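Long-range contacts in alpha-rhamnosidase (Dictyoglomus thermophilum, PDB 6I60), which probably hydrolyses terminal non-reducing alpha-L-rhamnose residues from alpha-L-rhamnosides: residues 637-642 with 659-664; 630-635 with 727-732; 568-573 with 642-647; 554-559 with 605-610. All blocks are in the same frame, centred on the assembly; numbering follows the deposited sequence.

Following the chain from the N terminus, contact 4 opens first, at 554-559, and closes at 605-610, joining two loops. Within that span contact 3 opens at 568-573 and closes later at 642-647, so the two cross. Contact 2 starts at 630-635, after contact 4 has closed, and reaches forward to 727-732; contact 1, pairing 637-642 with 659-664, is nested inside it. Contact 3 crosses both and shares Ser642 with contact 1. Helix 626-648 serves contacts 1, 2 and 3 and touches contact 4 through Ser630. It thus ties helix 651-672, the end of helix 722-729, helix 564-576 and the loops together within the six-hairpin glycosidase domain.

Contact 1 of 4, residues 637-642 with 659-664; sequences DVITLS and ELADKI. With AE3 (2-(2-ethoxyethoxy)ethanol), chain G.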
# COMPACT_ATOMS: atom_id res chain seq x y z
N ASP A 637 -21.08 -6.56 -3.01
CA ASP A 637 -21.15 -5.21 -2.47
C ASP A 637 -22.35 -5.03 -1.55
O ASP A 637 -22.27 -4.28 -0.57
CB ASP A 637 -21.17 -4.18 -3.60
CG ASP A 637 -19.82 -4.04 -4.28
OD1 ASP A 637 -19.72 -3.27 -5.27
OD2 ASP A 637 -18.85 -4.69 -3.83
N VAL A 638 -23.46 -5.69 -1.85
CA VAL A 638 -24.66 -5.54 -1.04
C VAL A 638 -24.57 -6.36 0.24
O VAL A 638 -25.04 -5.92 1.30
CB VAL A 638 -25.90 -5.92 -1.88
CG1 VAL A 638 -27.16 -5.91 -1.03
CG2 VAL A 638 -26.06 -4.96 -3.05
N ILE A 639 -23.95 -7.54 0.18
CA ILE A 639 -23.86 -8.39 1.36
C ILE A 639 -22.96 -7.76 2.41
O ILE A 639 -23.32 -7.69 3.60
CB ILE A 639 -23.38 -9.80 0.97
CG1 ILE A 639 -24.57 -10.69 0.62
CG2 ILE A 639 -22.59 -10.44 2.10
CD1 ILE A 639 -25.45 -11.00 1.81
N THR A 640 -21.78 -7.29 2.00
CA THR A 640 -20.86 -6.70 2.97
C THR A 640 -21.35 -5.35 3.46
O THR A 640 -21.03 -4.94 4.59
CB THR A 640 -19.46 -6.56 2.36
OG1 THR A 640 -19.46 -5.53 1.38
CG2 THR A 640 -19.02 -7.88 1.72
N LEU A 641 -22.14 -4.63 2.65
CA LEU A 641 -22.74 -3.39 3.12
C LEU A 641 -23.79 -3.67 4.19
O LEU A 641 -23.88 -2.95 5.19
CB LEU A 641 -23.36 -2.62 1.96
CG LEU A 641 -24.02 -1.29 2.34
CD1 LEU A 641 -23.02 -0.37 3.02
CD2 LEU A 641 -24.62 -0.62 1.12
N SER A 642 -24.61 -4.71 3.99
CA SER A 642 -25.55 -5.11 5.02
C SER A 642 -24.83 -5.61 6.27
O SER A 642 -25.36 -5.50 7.38
CB SER A 642 -26.50 -6.19 4.49
OG SER A 642 -25.99 -7.48 4.72
N GLU A 659 -32.26 -8.15 2.38
CA GLU A 659 -33.34 -8.51 1.50
C GLU A 659 -32.93 -8.36 0.07
O GLU A 659 -33.29 -9.15 -0.75
CB GLU A 659 -34.46 -7.55 1.68
CG GLU A 659 -35.37 -7.79 2.84
CD GLU A 659 -36.59 -6.90 2.81
OE1 GLU A 659 -37.37 -6.98 3.76
OE2 GLU A 659 -36.78 -6.15 1.84
N LEU A 660 -32.16 -7.36 -0.26
CA LEU A 660 -31.79 -7.17 -1.63
C LEU A 660 -30.79 -8.16 -2.07
O LEU A 660 -30.77 -8.53 -3.19
CB LEU A 660 -31.28 -5.77 -1.86
CG LEU A 660 -30.60 -5.49 -3.18
CD1 LEU A 660 -31.60 -5.43 -4.28
CD2 LEU A 660 -29.88 -4.19 -3.10
N ALA A 661 -29.96 -8.63 -1.16
CA ALA A 661 -28.95 -9.62 -1.43
C ALA A 661 -29.61 -10.90 -1.79
O ALA A 661 -29.21 -11.57 -2.69
CB ALA A 661 -28.10 -9.79 -0.23
N ASP A 662 -30.68 -11.24 -1.10
CA ASP A 662 -31.46 -12.39 -1.45
C ASP A 662 -32.05 -12.25 -2.84
O ASP A 662 -32.19 -13.22 -3.50
CB ASP A 662 -32.56 -12.59 -0.45
CG ASP A 662 -32.23 -13.61 0.57
OD1 ASP A 662 -31.81 -13.25 1.67
OD2 ASP A 662 -32.37 -14.80 0.28
N LYS A 663 -32.36 -11.06 -3.26
CA LYS A 663 -32.90 -10.95 -4.57
C LYS A 663 -31.86 -11.40 -5.60
O LYS A 663 -32.16 -12.12 -6.48
CB LYS A 663 -33.44 -9.52 -4.80
N ILE A 664 -30.64 -10.97 -5.45
CA ILE A 664 -29.56 -11.27 -6.35
C ILE A 664 -29.27 -12.74 -6.42
O ILE A 664 -29.42 -13.34 -7.44
CB ILE A 664 -28.40 -10.35 -6.01
CG1 ILE A 664 -28.96 -8.97 -5.81
CG2 ILE A 664 -27.45 -10.24 -7.15
CD1 ILE A 664 -27.96 -7.92 -5.51
C1 AE3 G . -41.24 -6.80 -4.42
C2 AE3 G . -40.43 -6.47 -3.18
O2 AE3 G . -39.14 -6.00 -3.58
C3 AE3 G . -38.09 -6.53 -2.77
C4 AE3 G . -37.85 -5.63 -1.56
O3 AE3 G . -36.48 -5.27 -1.44
C5 AE3 G . -35.85 -5.16 -2.69
C6 AE3 G . -35.01 -3.93 -2.68
O4 AE3 G . -34.69 -3.71 -4.04
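Val638 and Ala661 face each other inside a helical hairpin, a pair of antiparallel helices, 626-648 and 651-672, that follow one another with only a short turn between. The two segments run at 158° with their axes 8.9 Å apart at closest approach, a spacing in keeping with the small Ala661 at the centre. Val638 turns CG1 to the side opposite its amide nitrogen (chi1 174°), which sends that methyl across the gap to Leu660 CD2, 3.8 Å away. Its other methyl, CG2, is a similar distance from the same leucine carbon, so the two branches share one partner, and the valine and leucine side chains cross at about a right angle. Ile639 arrives beside them: its CD1 rests 3.6 Å from Ala661 CB. Farther along, Val638 CG2 approaches Ile664 CD1 at 4.3 Å. Leu660 looks two ways, since its CD1 lies 3.5 Å from O4 of a bound 2-(2-ethoxyethoxy)ethanol, in a pocket that also includes Tyr656 and Glu659. The carboxylate atom Glu659 OE2 comes within 3.4 Å of the ligand's O3. Ser642 OG keeps its bond within its own helix, donating to Ile639 O at 2.9 Å. No hydrogen bond joins the two segments; the side chains that meet across the hairpin are all aliphatic, and their cohesion comes from burying methyl groups and from dispersion.

Contact 2 of 4, residues 630-635 with 727-732; sequences STFYFY and PLYLNL
The CA atoms of Phe632 and Pro727, 7.2 Å apart, mark where helix 626-648 passes the end of helix 722-729; there Asn731 takes positive phi and a backbone bond from Leu732 N to Pro727 O (2.7 Å) closes the turn, with Leu730 and Leu732 directed towards the neighbouring helix. Tyr635 receives both leucines, in different ways. Leu732 sets CD2 over the centre of one ring face, 3.5 Å from the centroid and 12° off the ring normal, a CH-pi contact. Leu730 instead brings CD1 to the edge of that ring, in its plane, 3.5 Å from Tyr635 CD2. The same methyl also serves Phe632, lying 3.5 Å from its CE2, and so fills the angle between the two rings. A trans first torsion (chi1 175°) swings the Tyr635 ring out toward the 727-732 turn. Tyr729 touches more loosely, its CD2 lying 4.3 Å from Phe632 CZ at the edge of the phenylalanine ring. Beyond this group Tyr766 meets the Phe632 ring edge-to-face, while Phe668 of helix 651-672 packs on Leu732. Leucines from a helix-ending turn lodged against aromatic rings of another helix make this a purely apolar join between helices of the six-hairpin glycosidase domain.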
# COMPACT_ATOMS: atom_id res chain seq x y z
N SER A 630 -19.81 -9.58 -12.87
CA SER A 630 -20.38 -8.31 -12.45
C SER A 630 -21.48 -8.51 -11.42
O SER A 630 -21.53 -7.79 -10.41
CB SER A 630 -20.92 -7.56 -13.67
OG SER A 630 -19.93 -6.73 -14.23
N THR A 631 -22.36 -9.47 -11.65
CA THR A 631 -23.39 -9.79 -10.67
C THR A 631 -22.78 -10.40 -9.41
O THR A 631 -23.33 -10.23 -8.32
CB THR A 631 -24.43 -10.73 -11.28
OG1 THR A 631 -24.77 -10.26 -12.59
CG2 THR A 631 -25.68 -10.77 -10.43
N PHE A 632 -21.66 -11.11 -9.56
CA PHE A 632 -20.95 -11.63 -8.39
C PHE A 632 -20.55 -10.50 -7.45
O PHE A 632 -20.67 -10.63 -6.23
CB PHE A 632 -19.72 -12.42 -8.85
CG PHE A 632 -18.73 -12.73 -7.76
CD1 PHE A 632 -17.65 -11.90 -7.53
CD2 PHE A 632 -18.88 -13.86 -6.97
CE1 PHE A 632 -16.73 -12.18 -6.53
CE2 PHE A 632 -17.96 -14.15 -5.98
CZ PHE A 632 -16.89 -13.31 -5.76
N TYR A 633 -20.07 -9.39 -8.01
CA TYR A 633 -19.65 -8.26 -7.18
C TYR A 633 -20.82 -7.37 -6.78
O TYR A 633 -20.70 -6.62 -5.81
CB TYR A 633 -18.58 -7.45 -7.91
CG TYR A 633 -17.19 -7.99 -7.71
CD1 TYR A 633 -16.52 -7.83 -6.50
CD2 TYR A 633 -16.54 -8.70 -8.72
CE1 TYR A 633 -15.25 -8.33 -6.30
CE2 TYR A 633 -15.26 -9.20 -8.53
CZ TYR A 633 -14.63 -9.02 -7.32
OH TYR A 633 -13.36 -9.52 -7.12
N PHE A 634 -21.94 -7.44 -7.50
CA PHE A 634 -23.15 -6.75 -7.04
C PHE A 634 -23.68 -7.40 -5.77
O PHE A 634 -24.02 -6.70 -4.80
CB PHE A 634 -24.21 -6.76 -8.14
CG PHE A 634 -25.44 -5.98 -7.80
CD1 PHE A 634 -25.36 -4.81 -7.06
CD2 PHE A 634 -26.69 -6.42 -8.21
CE1 PHE A 634 -26.49 -4.09 -6.75
CE2 PHE A 634 -27.83 -5.70 -7.90
CZ PHE A 634 -27.73 -4.54 -7.16
N TYR A 635 -23.75 -8.73 -5.75
CA TYR A 635 -24.11 -9.43 -4.52
C TYR A 635 -23.06 -9.22 -3.45
O TYR A 635 -23.38 -9.07 -2.26
CB TYR A 635 -24.30 -10.92 -4.82
CG TYR A 635 -24.56 -11.78 -3.60
CD1 TYR A 635 -25.85 -11.99 -3.14
CD2 TYR A 635 -23.52 -12.39 -2.92
CE1 TYR A 635 -26.10 -12.77 -2.03
CE2 TYR A 635 -23.75 -13.18 -1.81
CZ TYR A 635 -25.05 -13.37 -1.37
OH TYR A 635 -25.29 -14.15 -0.27
N PRO A 727 -19.59 -18.35 -7.78
CA PRO A 727 -20.78 -18.66 -6.96
C PRO A 727 -20.48 -19.61 -5.80
O PRO A 727 -21.22 -19.60 -4.81
CB PRO A 727 -21.75 -19.29 -7.96
CG PRO A 727 -20.88 -19.85 -9.02
CD PRO A 727 -19.73 -18.90 -9.14
N LEU A 728 -19.42 -20.41 -5.90
CA LEU A 728 -19.02 -21.28 -4.79
C LEU A 728 -18.29 -20.53 -3.69
O LEU A 728 -18.26 -21.01 -2.55
CB LEU A 728 -18.14 -22.42 -5.31
CG LEU A 728 -18.86 -23.67 -5.82
CD1 LEU A 728 -17.91 -24.55 -6.61
CD2 LEU A 728 -19.49 -24.44 -4.67
N TYR A 729 -17.70 -19.37 -4.00
CA TYR A 729 -17.03 -18.58 -2.98
C TYR A 729 -18.04 -17.92 -2.04
O TYR A 729 -18.02 -18.14 -0.83
CB TYR A 729 -16.13 -17.53 -3.63
CG TYR A 729 -15.31 -16.73 -2.64
CD1 TYR A 729 -14.13 -17.24 -2.11
CD2 TYR A 729 -15.73 -15.47 -2.23
CE1 TYR A 729 -13.39 -16.51 -1.21
CE2 TYR A 729 -14.99 -14.73 -1.32
CZ TYR A 729 -13.82 -15.26 -0.81
OH TYR A 729 -13.07 -14.54 0.09
N LEU A 730 -18.93 -17.11 -2.60
CA LEU A 730 -19.99 -16.47 -1.83
C LEU A 730 -21.14 -17.42 -1.51
O LEU A 730 -22.12 -16.98 -0.89
CB LEU A 730 -20.52 -15.24 -2.58
CG LEU A 730 -19.50 -14.12 -2.81
CD1 LEU A 730 -20.13 -12.94 -3.53
CD2 LEU A 730 -18.86 -13.68 -1.50
N ASN A 731 -21.04 -18.68 -1.91
CA ASN A 731 -22.03 -19.71 -1.60
C ASN A 731 -23.42 -19.34 -2.12
O ASN A 731 -24.41 -19.29 -1.38
CB ASN A 731 -22.06 -20.00 -0.09
CG ASN A 731 -20.87 -20.84 0.36
OD1 ASN A 731 -20.71 -21.11 1.55
ND2 ASN A 731 -20.05 -21.26 -0.60
N LEU A 732 -23.47 -19.07 -3.42
CA LEU A 732 -24.73 -18.84 -4.12
C LEU A 732 -25.31 -20.13 -4.69
O LEU A 732 -26.44 -20.10 -5.20
CB LEU A 732 -24.53 -17.83 -5.26
CG LEU A 732 -23.77 -16.56 -4.90
CD1 LEU A 732 -23.30 -15.83 -6.15
CD2 LEU A 732 -24.65 -15.67 -4.05

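Contact 3 of 4, residues 568-573 with 642-647; sequences IAWYLY and SKIAKL
Trp570 offers the outer rim of its indole to helix 626-648, and Ile644 meets it at the edge, near the ring plane, with CG1 lying 3.6 Å from CE3. One face of the same indole is approached by Tyr573 from its own helix, whose CD2 sits above the plane but displaced towards the rim. Leu647 comes in obliquely to both rings: one methyl serves the two of them, the other meets the phenol. Its CD1 is 3.6 Å from Trp570 CZ3 and 3.5 Å from Tyr573 CE2, which puts that methyl in the corner between indole and phenol. The other branch, CD2, lies alongside the phenol oxygen, 3.3 Å from Tyr573 OH. Lys643 adds the aliphatic foot of its chain: CG stands 4.0 Å from Trp570 CH2, and the chain, bent at chi2, then carries its ammonium group away from the indole. The reach of the two aromatic groups is what makes the contact possible. The axes of segments 568-573 and 642-647 come no closer than 12.0 Å and lie 44° apart, yet a tryptophan whose indole points away from its own amide nitrogen (chi1 176°) spans much of that gap. Leu582 of helix 580-584 touches both Tyr573 and Ile644, and Tyr586 of helix 586-599 packs on Ile644, joining the contact to those helices. Leu647 and Lys643 mark its outer border. No hydrogen bond passes between the segments, so two widely spaced helices are bridged here by dispersion and by the partial burial of aromatic and aliphatic surface, near the protein surface.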
# COMPACT_ATOMS: atom_id res chain seq x y z
N ILE A 568 -11.72 -2.63 0.38
CA ILE A 568 -10.55 -2.16 1.12
C ILE A 568 -10.97 -1.63 2.48
O ILE A 568 -10.29 -1.85 3.49
CB ILE A 568 -9.77 -1.12 0.30
CG1 ILE A 568 -9.18 -1.76 -0.95
CG2 ILE A 568 -8.67 -0.48 1.13
CD1 ILE A 568 -8.57 -0.77 -1.92
N ALA A 569 -12.10 -0.93 2.54
CA ALA A 569 -12.60 -0.43 3.82
C ALA A 569 -12.96 -1.58 4.75
O ALA A 569 -12.68 -1.53 5.95
CB ALA A 569 -13.79 0.49 3.60
N TRP A 570 -13.60 -2.63 4.21
CA TRP A 570 -13.91 -3.80 5.02
C TRP A 570 -12.64 -4.51 5.47
O TRP A 570 -12.62 -5.10 6.56
CB TRP A 570 -14.82 -4.75 4.25
CG TRP A 570 -15.10 -6.03 4.98
CD1 TRP A 570 -14.49 -7.23 4.79
CD2 TRP A 570 -16.07 -6.23 6.02
NE1 TRP A 570 -15.01 -8.18 5.64
CE2 TRP A 570 -15.98 -7.59 6.41
CE3 TRP A 570 -17.00 -5.41 6.65
CZ2 TRP A 570 -16.79 -8.13 7.40
CZ3 TRP A 570 -17.80 -5.95 7.64
CH2 TRP A 570 -17.69 -7.29 8.01
N TYR A 571 -11.59 -4.48 4.65
CA TYR A 571 -10.32 -5.08 5.05
C TYR A 571 -9.72 -4.33 6.24
O TYR A 571 -9.15 -4.96 7.14
CB TYR A 571 -9.35 -5.08 3.88
CG TYR A 571 -9.53 -6.25 2.92
CD1 TYR A 571 -10.13 -7.43 3.34
CD2 TYR A 571 -9.10 -6.16 1.61
CE1 TYR A 571 -10.30 -8.49 2.48
CE2 TYR A 571 -9.27 -7.22 0.73
CZ TYR A 571 -9.87 -8.38 1.17
OH TYR A 571 -10.03 -9.44 0.31
N LEU A 572 -9.85 -3.00 6.26
CA LEU A 572 -9.30 -2.22 7.36
C LEU A 572 -10.00 -2.53 8.67
O LEU A 572 -9.38 -2.43 9.74
CB LEU A 572 -9.41 -0.73 7.04
CG LEU A 572 -8.56 -0.24 5.87
CD1 LEU A 572 -8.61 1.28 5.76
CD2 LEU A 572 -7.12 -0.72 6.03
N TYR A 573 -11.27 -2.92 8.63
CA TYR A 573 -11.97 -3.32 9.84
C TYR A 573 -11.70 -4.78 10.18
O TYR A 573 -11.67 -5.14 11.37
CB TYR A 573 -13.47 -3.09 9.69
CG TYR A 573 -14.29 -3.70 10.81
CD1 TYR A 573 -14.27 -3.16 12.09
CD2 TYR A 573 -15.08 -4.81 10.58
CE1 TYR A 573 -15.01 -3.72 13.11
CE2 TYR A 573 -15.83 -5.38 11.60
CZ TYR A 573 -15.79 -4.83 12.87
OH TYR A 573 -16.52 -5.38 13.89
N SER A 642 -24.61 -4.71 3.99
CA SER A 642 -25.55 -5.11 5.02
C SER A 642 -24.83 -5.61 6.27
O SER A 642 -25.36 -5.50 7.38
CB SER A 642 -26.50 -6.19 4.49
OG SER A 642 -25.99 -7.48 4.72
N LYS A 643 -23.63 -6.16 6.10
CA LYS A 643 -22.83 -6.55 7.25
C LYS A 643 -22.27 -5.33 7.97
O LYS A 643 -22.15 -5.32 9.20
CB LYS A 643 -21.70 -7.49 6.82
CG LYS A 643 -21.47 -8.66 7.76
CD LYS A 643 -21.09 -9.92 7.00
CE LYS A 643 -21.04 -11.13 7.93
NZ LYS A 643 -20.82 -12.41 7.18
N ILE A 644 -21.92 -4.29 7.22
CA ILE A 644 -21.44 -3.05 7.82
C ILE A 644 -22.60 -2.31 8.50
O ILE A 644 -22.43 -1.71 9.57
CB ILE A 644 -20.75 -2.17 6.76
CG1 ILE A 644 -19.42 -2.80 6.34
CG2 ILE A 644 -20.52 -0.76 7.29
CD1 ILE A 644 -18.76 -2.11 5.16
N ALA A 645 -23.79 -2.35 7.89
CA ALA A 645 -24.94 -1.68 8.47
C ALA A 645 -25.31 -2.29 9.82
O ALA A 645 -25.60 -1.56 10.78
CB ALA A 645 -26.13 -1.75 7.52
N LYS A 646 -25.29 -3.62 9.92
CA LYS A 646 -25.59 -4.26 11.19
C LYS A 646 -24.54 -3.93 12.24
O LYS A 646 -24.87 -3.83 13.43
CB LYS A 646 -25.70 -5.78 11.00
CG LYS A 646 -26.07 -6.53 12.27
CD LYS A 646 -26.52 -7.95 11.97
CE LYS A 646 -27.32 -8.52 13.12
NZ LYS A 646 -28.13 -7.48 13.81
N LEU A 647 -23.28 -3.76 11.83
CA LEU A 647 -22.23 -3.41 12.78
C LEU A 647 -22.45 -2.03 13.38
O LEU A 647 -22.27 -1.85 14.59
CB LEU A 647 -20.87 -3.47 12.08
CG LEU A 647 -20.27 -4.85 11.85
CD1 LEU A 647 -19.21 -4.80 10.77
CD2 LEU A 647 -19.70 -5.40 13.15

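Contact 4 of 4, residues 554-559 with 605-610; sequences IYPGDP and VSFYKY. With AE3 (2-(2-ethoxyethoxy)ethanol), chain H.
Asp558 OD2 accepts two successive backbone N-H groups of the facing loop. Lys609 N donates at 2.8 Å, nearly along the C-O axis of the carboxylate, while Tyr610 N, 3.1 Å away, meets the same oxygen from above the carboxylate plane. Both bonds are close to straight, 162° and 164°. With CG placed beside the carbonyl carbon and opposite the amide N (chi1 -169°), the aspartate carries this oxygen across to the 605-610 loop; its OD1 meanwhile caps Ala560 N, making Asp558 the N-cap of helix 559-562. Tyr610 flanks it, CD1 lying 3.7 Å from Asp558 CB. Just before the aspartate, Gly557 O lies at the edge of the Phe607 ring, 3.7 Å from CE1, and Pro556, preceded by a cis peptide bond, brings CG obliquely to the same carbon at 4.2 Å. Asp546 forms the second shell: OD2 takes a salt bridge from Lys609 NZ and a hydrogen bond from Tyr610 OH, while OD1 accepts from Asp558 N. Together these join two irregular loops, one leading into helix 559-562 and the other following helix 586-599. Phe607 rests on Leu599 of helix 586-599, and Pro559 touches Ser630 of helix 626-648, so the paired loops pack against both helices.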
# COMPACT_ATOMS: atom_id res chain seq x y z
N ILE A 554 -12.31 7.45 -16.35
CA ILE A 554 -13.03 6.27 -16.84
C ILE A 554 -14.24 6.09 -15.94
O ILE A 554 -14.19 5.43 -14.90
CB ILE A 554 -12.15 5.02 -16.87
CG1 ILE A 554 -11.10 5.14 -17.98
CG2 ILE A 554 -12.99 3.77 -17.14
CD1 ILE A 554 -9.72 5.43 -17.48
N TYR A 555 -15.36 6.70 -16.33
CA TYR A 555 -16.62 6.61 -15.62
C TYR A 555 -17.70 6.06 -16.53
O TYR A 555 -17.77 6.45 -17.70
CB TYR A 555 -17.06 7.98 -15.09
CG TYR A 555 -16.24 8.55 -13.96
CD1 TYR A 555 -15.16 9.38 -14.20
CD2 TYR A 555 -16.57 8.27 -12.63
CE1 TYR A 555 -14.42 9.92 -13.16
CE2 TYR A 555 -15.83 8.80 -11.59
CZ TYR A 555 -14.76 9.62 -11.86
OH TYR A 555 -14.02 10.15 -10.82
N PRO A 556 -18.56 5.15 -16.04
CA PRO A 556 -18.48 4.56 -14.70
C PRO A 556 -17.49 3.41 -14.64
O PRO A 556 -16.87 3.07 -15.65
CB PRO A 556 -19.90 4.07 -14.46
CG PRO A 556 -20.41 3.73 -15.82
CD PRO A 556 -19.74 4.68 -16.78
N GLY A 557 -17.35 2.81 -13.46
CA GLY A 557 -16.36 1.77 -13.24
C GLY A 557 -16.94 0.37 -13.37
O GLY A 557 -18.14 0.15 -13.19
N ASP A 558 -16.06 -0.58 -13.70
CA ASP A 558 -16.45 -1.98 -13.70
C ASP A 558 -16.77 -2.41 -12.27
O ASP A 558 -16.08 -2.02 -11.33
CB ASP A 558 -15.32 -2.84 -14.27
CG ASP A 558 -15.75 -4.27 -14.56
OD1 ASP A 558 -15.93 -5.05 -13.59
OD2 ASP A 558 -15.90 -4.62 -15.74
N PRO A 559 -17.83 -3.21 -12.07
CA PRO A 559 -18.15 -3.66 -10.71
C PRO A 559 -17.02 -4.41 -10.04
O PRO A 559 -16.81 -4.27 -8.83
CB PRO A 559 -19.39 -4.54 -10.92
CG PRO A 559 -20.01 -4.02 -12.17
CD PRO A 559 -18.86 -3.61 -13.05
N VAL A 605 -26.45 -7.33 -13.58
CA VAL A 605 -25.69 -6.21 -14.13
C VAL A 605 -25.01 -6.72 -15.39
O VAL A 605 -23.98 -7.39 -15.33
CB VAL A 605 -24.69 -5.64 -13.12
CG1 VAL A 605 -25.39 -4.75 -12.12
CG2 VAL A 605 -24.01 -6.76 -12.39
N SER A 606 -25.60 -6.43 -16.55
CA SER A 606 -25.03 -6.86 -17.81
C SER A 606 -23.82 -6.02 -18.21
O SER A 606 -23.04 -6.46 -19.07
CB SER A 606 -26.08 -6.79 -18.92
OG SER A 606 -25.47 -6.71 -20.19
N PHE A 607 -23.64 -4.85 -17.62
CA PHE A 607 -22.52 -3.98 -17.97
C PHE A 607 -21.23 -4.51 -17.36
O PHE A 607 -21.18 -4.82 -16.17
CB PHE A 607 -22.78 -2.55 -17.51
CG PHE A 607 -21.55 -1.68 -17.54
CD1 PHE A 607 -20.99 -1.19 -16.37
CD2 PHE A 607 -20.95 -1.35 -18.75
CE1 PHE A 607 -19.86 -0.39 -16.40
CE2 PHE A 607 -19.82 -0.55 -18.79
CZ PHE A 607 -19.27 -0.07 -17.62
N TYR A 608 -20.20 -4.60 -18.19
CA TYR A 608 -18.86 -4.96 -17.74
C TYR A 608 -17.87 -4.58 -18.83
O TYR A 608 -18.20 -4.61 -20.02
CB TYR A 608 -18.75 -6.46 -17.41
CG TYR A 608 -18.55 -7.34 -18.62
CD1 TYR A 608 -19.63 -7.74 -19.39
CD2 TYR A 608 -17.28 -7.78 -18.98
CE1 TYR A 608 -19.46 -8.56 -20.50
CE2 TYR A 608 -17.10 -8.59 -20.09
CZ TYR A 608 -18.19 -8.98 -20.84
OH TYR A 608 -18.01 -9.79 -21.94
N LYS A 609 -16.67 -4.22 -18.41
CA LYS A 609 -15.59 -3.88 -19.33
C LYS A 609 -14.44 -4.87 -19.29
O LYS A 609 -13.95 -5.29 -20.34
CB LYS A 609 -15.06 -2.48 -19.03
CG LYS A 609 -16.11 -1.38 -19.19
CD LYS A 609 -15.54 -0.03 -18.82
CE LYS A 609 -15.55 0.17 -17.31
NZ LYS A 609 -15.57 1.61 -16.95
N TYR A 610 -14.00 -5.26 -18.09
CA TYR A 610 -12.86 -6.14 -17.92
C TYR A 610 -13.24 -7.54 -17.47
O TYR A 610 -12.84 -8.52 -18.09
CB TYR A 610 -11.87 -5.52 -16.92
CG TYR A 610 -11.73 -4.02 -17.08
CD1 TYR A 610 -12.06 -3.16 -16.04
CD2 TYR A 610 -11.26 -3.47 -18.26
CE1 TYR A 610 -11.93 -1.79 -16.18
CE2 TYR A 610 -11.12 -2.10 -18.41
CZ TYR A 610 -11.46 -1.27 -17.37
OH TYR A 610 -11.33 0.09 -17.51
C2 AE3 H . -16.15 13.10 -14.70
O2 AE3 H . -17.18 12.44 -15.41
C3 AE3 H . -17.24 12.79 -16.78
C4 AE3 H . -18.57 12.33 -17.35
O3 AE3 H . -18.77 10.97 -17.01
C5 AE3 H . -19.91 10.40 -17.63
C6 AE3 H . -19.89 8.90 -17.42
O4 AE3 H . -20.86 8.30 -18.26